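PDB 6JV4: VMB-1 from Vibrio alginolyticus, which is a zinc-dependent metallo-beta-lactamase of subclass B1 that probably opens beta-lactam antibiotics by hydrolysis to substituted beta-amino acids. Local coordinates for residues A[198-201]-A[207-210]; A[47-52]-A[66-71]; A[28-31]-A[35-38]; A[182-187]-A[219-224]; A[56-61]-A[91-96]. All coordinates share one frame; numbering follows the deposited sequence.

Interaction 1: residues A[198-201]-A[207-210]; sequences AKLV and EVGD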
# COMPACT_ATOMS: atom_id res chain seq x y z
N ALA A 198 -7.94 -14.82 2.39
CA ALA A 198 -8.22 -13.38 2.23
C ALA A 198 -9.72 -13.16 1.99
O ALA A 198 -10.29 -13.77 1.08
CB ALA A 198 -7.38 -12.81 1.12
N LYS A 199 -10.30 -12.24 2.74
CA LYS A 199 -11.72 -11.87 2.58
C LYS A 199 -11.86 -10.59 1.79
O LYS A 199 -12.85 -10.46 1.06
CB LYS A 199 -12.40 -11.80 3.94
CG LYS A 199 -12.47 -13.17 4.60
CD LYS A 199 -13.24 -14.23 3.79
CE LYS A 199 -13.45 -15.52 4.56
NZ LYS A 199 -12.22 -16.35 4.60
N LEU A 200 -10.94 -9.65 1.97
CA LEU A 200 -11.00 -8.34 1.31
C LEU A 200 -9.59 -8.09 0.81
O LEU A 200 -8.66 -8.36 1.56
CB LEU A 200 -11.39 -7.27 2.33
CG LEU A 200 -11.69 -5.87 1.78
CD1 LEU A 200 -12.89 -5.88 0.85
CD2 LEU A 200 -11.95 -4.95 2.96
N VAL A 201 -9.48 -7.72 -0.44
CA VAL A 201 -8.19 -7.34 -1.05
C VAL A 201 -8.30 -5.87 -1.47
O VAL A 201 -9.29 -5.48 -2.13
CB VAL A 201 -7.88 -8.24 -2.25
CG1 VAL A 201 -6.60 -7.77 -2.94
CG2 VAL A 201 -7.80 -9.70 -1.85
N GLU A 207 -11.50 -0.05 -6.87
CA GLU A 207 -12.42 -0.61 -5.86
C GLU A 207 -11.77 -1.78 -5.15
O GLU A 207 -11.14 -2.65 -5.79
CB GLU A 207 -13.75 -1.09 -6.47
CG GLU A 207 -14.64 0.01 -6.96
CD GLU A 207 -15.77 -0.53 -7.83
OE1 GLU A 207 -15.78 -0.23 -9.06
OE2 GLU A 207 -16.59 -1.30 -7.28
N VAL A 208 -12.06 -1.85 -3.87
CA VAL A 208 -11.73 -3.05 -3.06
C VAL A 208 -12.54 -4.22 -3.63
O VAL A 208 -13.64 -4.00 -4.18
CB VAL A 208 -12.01 -2.85 -1.57
CG1 VAL A 208 -11.25 -1.65 -1.05
CG2 VAL A 208 -13.49 -2.73 -1.23
N GLY A 209 -12.07 -5.41 -3.40
CA GLY A 209 -12.81 -6.63 -3.77
C GLY A 209 -12.33 -7.83 -3.00
O GLY A 209 -11.90 -7.68 -1.86
N ASP A 210 -12.58 -8.98 -3.57
CA ASP A 210 -12.29 -10.26 -2.90
C ASP A 210 -11.02 -10.83 -3.48
O ASP A 210 -10.30 -10.14 -4.22
CB ASP A 210 -13.50 -11.18 -3.03
CG ASP A 210 -13.79 -11.67 -4.43
OD1 ASP A 210 -13.04 -11.37 -5.35
OD2 ASP A 210 -14.85 -12.35 -4.58
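V201 and G209 face each other as an antiparallel hydrogen-bonded pair, with two backbone bonds, V201 N to G209 O at 2.8 Å and G209 N to V201 O at 3.1 Å. Both N-H groups point straight at their acceptors. Each acceptor also receives a CA-H contact, L200 CA on G209 O at 3.4 Å and V208 CA on V201 O at 3.6 Å. The bridge is a single one. It holds the loop after strand 200-203 against that strand, an outermost strand of the five-strand sheet of this metallo-beta-lactamase fold. Backbone bonds to L159 tie L200 to the neighbouring strand. The L200 and V208 side chains lie at a slant to each other, L200 CD1 to V208 CG2 at 3.8 Å. L200 leaves its backbone away from the loop, but CD1 swings back over it. V201 turns CG2 to the backbone of D210, with CG2 3.5 Å from D210 O. CG2 lies beside the V201 backbone N, which sets it near that carbonyl. D210 OD1 bonds S212 OG at the turn into helix 212-226.

Interaction 2: residues A[47-52]-A[66-71]; sequences TEAHMI and EWIEAK
I68 packs on A49 and M51, joining the helix and first strand of the beta-alpha-beta unit formed by strand 48-52, helix 58-70 and strand 74-79. I68 sets out from its backbone toward the strand, and its two branches part from CB. CG2, the methyl branch, stands anti to the backbone N and meets A49 CB at 3.6 Å, methyl against methyl. The other branch runs out through CG1, which is anti to the carbonyl carbon (chi1 -68°). With chi2 at 172° it stays extended to CD1. That tip comes within reach of the end of M51. A49 also points its CB at the helix, so this methyl pair sits where the two backbones come nearest, 7.2 Å between A49 CA and I68 CA. M51 instead brings its end to the helix, and its side chain also touches L64 and I65. All three residues are buried, and the contact across the two segments is purely apolar. Beyond them, I68 also packs on V42 of strand 36-45 and on L73. A49 is held in the sheet by backbone bonds to T74 and K76. The more distant touch is M51 CE to I68 CD1, at 4.5 Å.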
# COMPACT_ATOMS: atom_id res chain seq x y z
N THR A 47 -4.69 2.21 21.63
CA THR A 47 -4.68 3.68 21.45
C THR A 47 -3.64 4.08 20.41
O THR A 47 -3.42 5.29 20.28
CB THR A 47 -4.45 4.44 22.76
OG1 THR A 47 -3.20 4.01 23.28
CG2 THR A 47 -5.58 4.21 23.73
N GLU A 48 -2.99 3.12 19.75
CA GLU A 48 -1.95 3.44 18.75
C GLU A 48 -2.55 3.24 17.36
O GLU A 48 -3.33 2.32 17.14
CB GLU A 48 -0.71 2.59 18.97
CG GLU A 48 -0.13 2.76 20.37
CD GLU A 48 1.09 1.90 20.62
OE1 GLU A 48 1.18 0.80 20.04
OE2 GLU A 48 1.93 2.33 21.42
N ALA A 49 -2.20 4.12 16.45
CA ALA A 49 -2.61 4.00 15.04
C ALA A 49 -1.37 3.90 14.18
O ALA A 49 -0.29 4.43 14.53
CB ALA A 49 -3.41 5.21 14.60
N HIS A 50 -1.57 3.29 13.01
CA HIS A 50 -0.48 3.01 12.07
C HIS A 50 -0.97 3.24 10.66
O HIS A 50 -2.13 2.90 10.39
CB HIS A 50 -0.03 1.58 12.26
CG HIS A 50 0.38 1.25 13.66
ND1 HIS A 50 1.69 1.31 14.05
CD2 HIS A 50 -0.33 0.81 14.72
CE1 HIS A 50 1.77 0.91 15.32
NE2 HIS A 50 0.56 0.59 15.74
N MET A 51 -0.16 3.85 9.83
CA MET A 51 -0.51 4.03 8.39
C MET A 51 0.11 2.93 7.55
O MET A 51 1.30 2.59 7.76
CB MET A 51 -0.01 5.38 7.86
CG MET A 51 -0.67 6.52 8.46
SD MET A 51 -0.05 8.01 7.57
CE MET A 51 -0.47 9.20 8.83
N ILE A 52 -0.64 2.47 6.55
CA ILE A 52 -0.14 1.65 5.45
C ILE A 52 -0.28 2.52 4.20
O ILE A 52 -1.42 2.77 3.81
CB ILE A 52 -0.89 0.31 5.36
CG1 ILE A 52 -0.71 -0.51 6.65
CG2 ILE A 52 -0.43 -0.45 4.13
CD1 ILE A 52 -1.55 -1.75 6.66
N GLU A 66 -4.39 14.70 11.71
CA GLU A 66 -5.36 15.47 12.56
C GLU A 66 -6.52 14.55 12.94
O GLU A 66 -6.94 14.56 14.12
CB GLU A 66 -5.88 16.73 11.84
CG GLU A 66 -4.84 17.83 11.72
CD GLU A 66 -5.06 18.86 10.62
OE1 GLU A 66 -4.06 19.57 10.27
OE2 GLU A 66 -6.21 18.97 10.09
N TRP A 67 -7.08 13.80 11.99
CA TRP A 67 -8.24 12.92 12.25
C TRP A 67 -7.87 11.84 13.25
O TRP A 67 -8.67 11.61 14.19
CB TRP A 67 -8.74 12.29 10.96
CG TRP A 67 -9.86 11.32 11.15
CD1 TRP A 67 -11.19 11.59 11.17
CD2 TRP A 67 -9.74 9.88 11.21
NE1 TRP A 67 -11.92 10.43 11.27
CE2 TRP A 67 -11.05 9.37 11.31
CE3 TRP A 67 -8.66 9.00 11.25
CZ2 TRP A 67 -11.31 8.00 11.41
CZ3 TRP A 67 -8.92 7.65 11.36
CH2 TRP A 67 -10.22 7.16 11.46
N ILE A 68 -6.70 11.22 13.08
CA ILE A 68 -6.22 10.16 14.01
C ILE A 68 -6.13 10.76 15.43
O ILE A 68 -6.67 10.14 16.36
CB ILE A 68 -4.89 9.56 13.54
CG1 ILE A 68 -5.10 8.76 12.25
CG2 ILE A 68 -4.26 8.70 14.63
CD1 ILE A 68 -3.81 8.30 11.63
N GLU A 69 -5.44 11.88 15.57
CA GLU A 69 -5.20 12.49 16.90
C GLU A 69 -6.54 12.94 17.50
O GLU A 69 -6.68 12.77 18.73
CB GLU A 69 -4.14 13.58 16.76
CG GLU A 69 -2.78 13.00 16.42
CD GLU A 69 -1.61 13.97 16.37
OE1 GLU A 69 -1.84 15.19 16.31
OE2 GLU A 69 -0.45 13.50 16.35
N ALA A 70 -7.48 13.45 16.71
CA ALA A 70 -8.81 13.90 17.20
C ALA A 70 -9.63 12.71 17.70
O ALA A 70 -10.62 12.94 18.42
CB ALA A 70 -9.58 14.68 16.15
N LYS A 71 -9.27 11.47 17.35
CA LYS A 71 -9.95 10.26 17.88
C LYS A 71 -9.30 9.82 19.19
O LYS A 71 -9.71 8.79 19.72
CB LYS A 71 -9.95 9.14 16.84
CG LYS A 71 -10.96 9.31 15.73
CD LYS A 71 -10.86 8.29 14.63
CE LYS A 71 -11.01 6.84 15.07
NZ LYS A 71 -12.39 6.53 15.51

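Interaction 3: residues A[28-31]-A[35-38]; sequences KRVE and LIGA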
# COMPACT_ATOMS: atom_id res chain seq x y z
N LYS A 28 -5.34 11.56 -7.92
CA LYS A 28 -4.49 12.47 -8.72
C LYS A 28 -4.69 12.14 -10.17
O LYS A 28 -5.02 11.00 -10.46
CB LYS A 28 -2.99 12.34 -8.40
CG LYS A 28 -2.49 13.12 -7.19
CD LYS A 28 -0.98 13.38 -7.07
CE LYS A 28 -0.75 14.26 -5.85
NZ LYS A 28 0.62 14.19 -5.28
N ARG A 29 -4.50 13.12 -11.05
CA ARG A 29 -4.44 12.87 -12.50
C ARG A 29 -3.01 12.45 -12.80
O ARG A 29 -2.06 13.18 -12.46
CB ARG A 29 -4.85 14.11 -13.30
CG ARG A 29 -4.74 13.94 -14.80
CD ARG A 29 -5.40 15.09 -15.52
NE ARG A 29 -4.98 15.06 -16.90
CZ ARG A 29 -5.33 15.96 -17.83
NH1 ARG A 29 -6.14 16.96 -17.53
NH2 ARG A 29 -4.86 15.83 -19.06
N VAL A 30 -2.88 11.31 -13.44
CA VAL A 30 -1.61 10.71 -13.88
C VAL A 30 -1.76 10.40 -15.38
O VAL A 30 -2.44 9.46 -15.71
CB VAL A 30 -1.27 9.46 -13.05
CG1 VAL A 30 0.08 8.90 -13.45
CG2 VAL A 30 -1.29 9.75 -11.56
N GLU A 31 -1.01 11.09 -16.24
CA GLU A 31 -1.04 10.79 -17.69
C GLU A 31 -0.32 9.47 -17.93
O GLU A 31 0.71 9.18 -17.32
CB GLU A 31 -0.36 11.94 -18.45
CG GLU A 31 -1.22 13.21 -18.49
CD GLU A 31 -2.53 12.91 -19.18
OE1 GLU A 31 -2.47 12.45 -20.32
OE2 GLU A 31 -3.61 13.02 -18.54
N LEU A 35 -7.60 10.73 -14.16
CA LEU A 35 -7.83 10.77 -12.69
C LEU A 35 -7.88 9.33 -12.16
O LEU A 35 -8.67 8.49 -12.67
CB LEU A 35 -9.13 11.51 -12.39
CG LEU A 35 -9.09 13.02 -12.55
CD1 LEU A 35 -10.52 13.53 -12.50
CD2 LEU A 35 -8.24 13.67 -11.52
N ILE A 36 -7.06 9.05 -11.17
CA ILE A 36 -7.10 7.71 -10.52
C ILE A 36 -7.12 7.88 -9.00
O ILE A 36 -6.48 8.80 -8.48
CB ILE A 36 -5.98 6.80 -11.02
CG1 ILE A 36 -4.60 7.37 -10.73
CG2 ILE A 36 -6.17 6.48 -12.50
CD1 ILE A 36 -3.44 6.41 -11.02
N GLY A 37 -7.89 7.02 -8.35
CA GLY A 37 -8.07 6.98 -6.90
C GLY A 37 -6.97 6.12 -6.30
O GLY A 37 -6.50 5.21 -6.97
N ALA A 38 -6.53 6.44 -5.09
CA ALA A 38 -5.46 5.67 -4.41
C ALA A 38 -5.92 5.36 -3.00
O ALA A 38 -6.45 6.26 -2.32
CB ALA A 38 -4.20 6.46 -4.38
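The side chains of V30 and I36 lie across each other at an angle, and their ends meet between V30 CG2 and I36 CD1 at 4.0 Å. I36 takes the less usual chi1 of 61°, with CG1 between its own backbone N and carbonyl carbon. This turns CG1 over K28 O, at 3.7 Å, and carries CD1 on to V30. R29 and L35 pair on the sheet face opposite to that of K28 and I36. There L35 CD2 leans back over the first strand, 3.9 Å from R29 CB, close also to the R29 backbone N. The rest of R29 leaves this contact, extended from CG to NE. It grips E31 side-on in a salt bridge, with NE 3.0 Å from E31 OE2 and NH2 on the same atom. Both nitrogens come from the same face of the carboxylate, and OE2 lies close to the guanidinium plane.

The backbones are joined at K28 and I36, an antiparallel hydrogen-bonded pair: K28 N to I36 O at 3.0 Å and I36 N to K28 O at 2.9 Å. R29 and L35 form the non-hydrogen-bonded pair beside it, their CA atoms only 4.0 Å apart.

Together these make the end of the beta hairpin of strands 21-30 and 36-45, at the mouth of the zinc site. The I36 side chain lies about 4 Å from that of the zinc ligand H205, whose ND1 bonds G37 O. W56, ahead of helix 58-70, touches V30 and I36, and its O binds K28 NZ, which also forms a salt bridge to E85 of helix 85-88.

Interaction 4: residues A[182-187]-A[219-224]; sequences SEWPNS and ALALSA
A221 CB is a small bump that fits between W184 and P185, 3.8 Å from W184 CB and equally far from P185 CG. The A221 methyl points at the start of helix 184-194, where these consecutive residues form a shallow hollow. W184 gives CB and the base of its ring, with CG 4.1 Å from A221 CB. The methyl approaches the indole obliquely. The P185 ring makes the other wall through CG and CD. It is in turn a bump for helix 212-226, seated against both A221 and L222. L222 bends its branched end back to the proline: CD2 lies 3.6 Å from P185 CG and 3.7 Å from P185 CB. Its CG touches the same edge of the pyrrolidine ring, so the leucine lies across P185 rather than meeting it at one atom. L222 CG is anti to its carbonyl carbon (chi1 -73°), and this brings the end round to the proline.

The small A221 side chain lets the backbones come close here, with 6.1 Å between P185 CA and A221 CA. The contact joins the N-terminal part of helix 184-194 to helix 212-226 near the chain's C-terminus. W184 is turned inward: its ring stacks on F164, its NE1 bonds F164 O, and it touches the zinc ligand H144.

A polar tie runs from P185 O to Q218 NE2, one residue before segment 219-224. Across the two segments the chemistry is all carbon on carbon. Shape and apolar packing hold these surfaces together, with W184 and A221 buried and L222 exposed.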
# COMPACT_ATOMS: atom_id res chain seq x y z
N SER A 182 7.39 -9.94 -16.49
CA SER A 182 7.72 -11.39 -16.52
C SER A 182 7.58 -12.01 -15.15
O SER A 182 7.12 -13.13 -15.08
CB SER A 182 9.12 -11.64 -17.06
OG SER A 182 9.06 -11.33 -18.44
N GLU A 183 7.99 -11.31 -14.09
CA GLU A 183 8.02 -11.88 -12.73
C GLU A 183 6.63 -11.75 -12.10
O GLU A 183 6.31 -12.60 -11.23
CB GLU A 183 9.09 -11.21 -11.85
CG GLU A 183 9.40 -11.97 -10.58
CD GLU A 183 10.01 -13.37 -10.76
OE1 GLU A 183 10.44 -13.71 -11.91
OE2 GLU A 183 9.90 -14.17 -9.81
N TRP A 184 5.84 -10.76 -12.48
CA TRP A 184 4.61 -10.42 -11.73
C TRP A 184 3.70 -11.63 -11.51
O TRP A 184 3.18 -11.83 -10.42
CB TRP A 184 3.88 -9.29 -12.43
CG TRP A 184 2.97 -8.44 -11.60
CD1 TRP A 184 2.27 -8.76 -10.45
CD2 TRP A 184 2.58 -7.10 -11.93
NE1 TRP A 184 1.48 -7.72 -10.06
CE2 TRP A 184 1.66 -6.68 -10.94
CE3 TRP A 184 2.94 -6.21 -12.95
CZ2 TRP A 184 1.06 -5.43 -10.95
CZ3 TRP A 184 2.43 -4.94 -12.90
CH2 TRP A 184 1.49 -4.57 -11.95
N PRO A 185 3.42 -12.48 -12.51
CA PRO A 185 2.52 -13.61 -12.25
C PRO A 185 3.06 -14.61 -11.24
O PRO A 185 2.28 -15.18 -10.49
CB PRO A 185 2.37 -14.24 -13.63
CG PRO A 185 2.79 -13.18 -14.62
CD PRO A 185 3.84 -12.36 -13.91
N ASN A 186 4.37 -14.85 -11.23
CA ASN A 186 5.00 -15.76 -10.25
C ASN A 186 4.90 -15.12 -8.85
O ASN A 186 4.53 -15.78 -7.88
CB ASN A 186 6.46 -16.06 -10.58
CG ASN A 186 7.05 -17.13 -9.68
OD1 ASN A 186 6.48 -18.22 -9.55
ND2 ASN A 186 8.16 -16.84 -9.03
N SER A 187 5.24 -13.86 -8.74
CA SER A 187 5.10 -13.15 -7.44
C SER A 187 3.65 -13.23 -6.96
O SER A 187 3.41 -13.44 -5.79
CB SER A 187 5.53 -11.72 -7.62
OG SER A 187 6.90 -11.70 -8.04
N ALA A 219 -3.64 -12.57 -14.43
CA ALA A 219 -4.06 -12.74 -15.84
C ALA A 219 -3.69 -11.49 -16.64
O ALA A 219 -3.20 -11.62 -17.82
CB ALA A 219 -5.53 -13.07 -15.96
N LEU A 220 -3.83 -10.30 -16.07
CA LEU A 220 -3.42 -9.05 -16.78
C LEU A 220 -1.92 -9.11 -17.06
O LEU A 220 -1.52 -8.67 -18.19
CB LEU A 220 -3.71 -7.81 -15.94
CG LEU A 220 -5.18 -7.42 -15.81
CD1 LEU A 220 -5.32 -6.23 -14.91
CD2 LEU A 220 -5.79 -7.12 -17.14
N ALA A 221 -1.13 -9.57 -16.10
CA ALA A 221 0.34 -9.60 -16.29
C ALA A 221 0.68 -10.65 -17.35
O ALA A 221 1.57 -10.42 -18.21
CB ALA A 221 1.07 -9.80 -15.00
N LEU A 222 0.02 -11.81 -17.31
CA LEU A 222 0.30 -12.84 -18.32
C LEU A 222 -0.09 -12.32 -19.71
O LEU A 222 0.70 -12.58 -20.68
CB LEU A 222 -0.43 -14.11 -17.93
CG LEU A 222 0.14 -14.86 -16.75
CD1 LEU A 222 -0.87 -15.89 -16.27
CD2 LEU A 222 1.53 -15.51 -17.00
N SER A 223 -1.20 -11.59 -19.84
CA SER A 223 -1.63 -11.05 -21.15
C SER A 223 -0.65 -10.00 -21.65
O SER A 223 -0.38 -9.96 -22.86
CB SER A 223 -3.01 -10.53 -21.10
OG SER A 223 -3.84 -11.64 -20.79
N ALA A 224 -0.09 -9.19 -20.74
CA ALA A 224 0.89 -8.13 -21.09
C ALA A 224 2.17 -8.77 -21.63
O ALA A 224 2.74 -8.20 -22.60
CB ALA A 224 1.22 -7.27 -19.89

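Interaction 5: residues A[56-61]-A[91-96]; sequences WTTQGT and IPLLND
T61 and L93 are brought together by their first torsions. In T61, CG2 is anti to the backbone N and OG1 is anti to the carbonyl carbon (chi1 -55°). This turns the methyl branch to the leucine. In L93, CG is anti to the backbone N (chi1 174°), which sends its end out from helix 91-96 and sets CD2 on the threonine. The two side chains run past each other in opposite directions. Their methyls, T61 CG2 and L93 CD2, touch at 3.8 Å. L93 CD2 also lies 4.2 Å from T58 CG2, so it sits against two threonines one turn apart. L94 adds a looser touch, its CD2 4.3 Å from T61 CG2. The threonine hydroxyls use a separate partner just ahead of helix 91-96: T58 OG1 bonds D90 OD1, and T61 OG1 bonds D90 OD2. One carboxylate thus links the first turn of helix 58-70 to the start of the other helix, beside the apolar patch. T57 caps that first turn, its OG1 accepting from G60 N at 3.0 Å. This is a classic helix N-cap, here on the helix of the beta-alpha-beta unit of the metallo-beta-lactamase fold.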
# COMPACT_ATOMS: atom_id res chain seq x y z
N TRP A 56 -1.89 10.57 -0.97
CA TRP A 56 -1.13 11.02 -2.17
C TRP A 56 -0.77 12.51 -2.14
O TRP A 56 0.14 12.90 -2.85
CB TRP A 56 -1.93 10.63 -3.40
CG TRP A 56 -1.14 10.36 -4.62
CD1 TRP A 56 0.17 10.62 -4.90
CD2 TRP A 56 -1.68 9.72 -5.78
NE1 TRP A 56 0.48 10.16 -6.15
CE2 TRP A 56 -0.64 9.61 -6.71
CE3 TRP A 56 -2.95 9.24 -6.09
CZ2 TRP A 56 -0.83 9.02 -7.95
CZ3 TRP A 56 -3.13 8.67 -7.33
CH2 TRP A 56 -2.08 8.54 -8.21
N THR A 57 -1.29 13.28 -1.21
CA THR A 57 -0.96 14.70 -1.06
C THR A 57 -0.55 14.95 0.38
O THR A 57 -1.05 14.28 1.31
CB THR A 57 -2.06 15.68 -1.50
OG1 THR A 57 -3.03 15.75 -0.48
CG2 THR A 57 -2.71 15.35 -2.82
N THR A 58 0.37 15.88 0.55
CA THR A 58 0.84 16.29 1.89
C THR A 58 -0.35 16.88 2.66
O THR A 58 -0.45 16.59 3.88
CB THR A 58 2.04 17.24 1.77
OG1 THR A 58 3.07 16.56 1.04
CG2 THR A 58 2.61 17.60 3.12
N GLN A 59 -1.24 17.64 2.01
CA GLN A 59 -2.42 18.19 2.73
C GLN A 59 -3.24 17.00 3.27
O GLN A 59 -3.67 17.03 4.42
CB GLN A 59 -3.18 19.18 1.86
CG GLN A 59 -2.36 20.44 1.55
CD GLN A 59 -1.97 21.21 2.80
OE1 GLN A 59 -2.80 21.41 3.70
NE2 GLN A 59 -0.71 21.63 2.90
N GLY A 60 -3.45 15.98 2.46
CA GLY A 60 -4.22 14.80 2.90
C GLY A 60 -3.52 14.10 4.06
O GLY A 60 -4.24 13.67 4.97
N THR A 61 -2.20 13.95 4.03
CA THR A 61 -1.46 13.29 5.14
C THR A 61 -1.62 14.11 6.43
O THR A 61 -1.92 13.55 7.53
CB THR A 61 0.01 13.04 4.79
OG1 THR A 61 0.03 12.28 3.56
CG2 THR A 61 0.74 12.35 5.90
N ILE A 91 7.05 10.38 3.46
CA ILE A 91 8.13 9.98 4.40
C ILE A 91 8.77 11.21 5.05
O ILE A 91 9.01 11.19 6.27
CB ILE A 91 9.12 9.06 3.68
CG1 ILE A 91 8.53 7.66 3.50
CG2 ILE A 91 10.43 9.01 4.40
CD1 ILE A 91 9.47 6.75 2.77
N PRO A 92 9.14 12.29 4.31
CA PRO A 92 9.81 13.42 4.93
C PRO A 92 8.97 14.03 6.04
O PRO A 92 9.51 14.27 7.13
CB PRO A 92 10.06 14.38 3.76
CG PRO A 92 10.14 13.46 2.55
CD PRO A 92 9.08 12.42 2.84
N LEU A 93 7.68 14.26 5.79
CA LEU A 93 6.76 14.82 6.81
C LEU A 93 6.75 13.90 8.02
O LEU A 93 6.83 14.41 9.15
CB LEU A 93 5.36 14.99 6.24
CG LEU A 93 4.32 15.43 7.26
CD1 LEU A 93 4.66 16.84 7.80
CD2 LEU A 93 2.93 15.39 6.68
N LEU A 94 6.57 12.58 7.82
CA LEU A 94 6.46 11.69 9.00
C LEU A 94 7.78 11.68 9.76
O LEU A 94 7.76 11.72 11.02
CB LEU A 94 6.06 10.28 8.54
CG LEU A 94 4.70 10.15 7.87
CD1 LEU A 94 4.43 8.71 7.44
CD2 LEU A 94 3.57 10.63 8.72
N ASN A 95 8.90 11.68 9.05
CA ASN A 95 10.23 11.65 9.70
C ASN A 95 10.40 12.96 10.50
O ASN A 95 10.85 12.88 11.67
CB ASN A 95 11.33 11.42 8.68
CG ASN A 95 11.47 9.97 8.23
OD1 ASN A 95 10.81 9.06 8.78
ND2 ASN A 95 12.27 9.77 7.19
N ASP A 96 9.97 14.07 9.93
CA ASP A 96 9.97 15.40 10.62
C ASP A 96 9.12 15.40 11.89
O ASP A 96 9.59 16.05 12.85
CB ASP A 96 9.51 16.52 9.70
CG ASP A 96 10.56 16.93 8.70
OD1 ASP A 96 11.71 16.51 8.88
OD2 ASP A 96 10.21 17.66 7.76

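Overall arrangement
Interactions 2 and 5 share helix 58-70 and touch, M51 CE to L94 CD2 at 4.3 Å. Interaction 3 meets interaction 5 through W56: V30 CG2 packs on W56 CH2 at 3.6 Å. Interaction 3 is nearest the metals, with the I36 side chain about 6 Å from a zinc ion and that of V30 about 4 Å from a citrate, probably from the crystallisation liquor. Interaction 4 approaches the zinc site through W184, whose side chain is about 8 Å from a zinc ion, and lies on the opposite side of the chain's centre from interactions 2 and 5. Interaction 1 falls between the helices of interaction 4 in sequence, its V201 side chain about 14 Å from zinc.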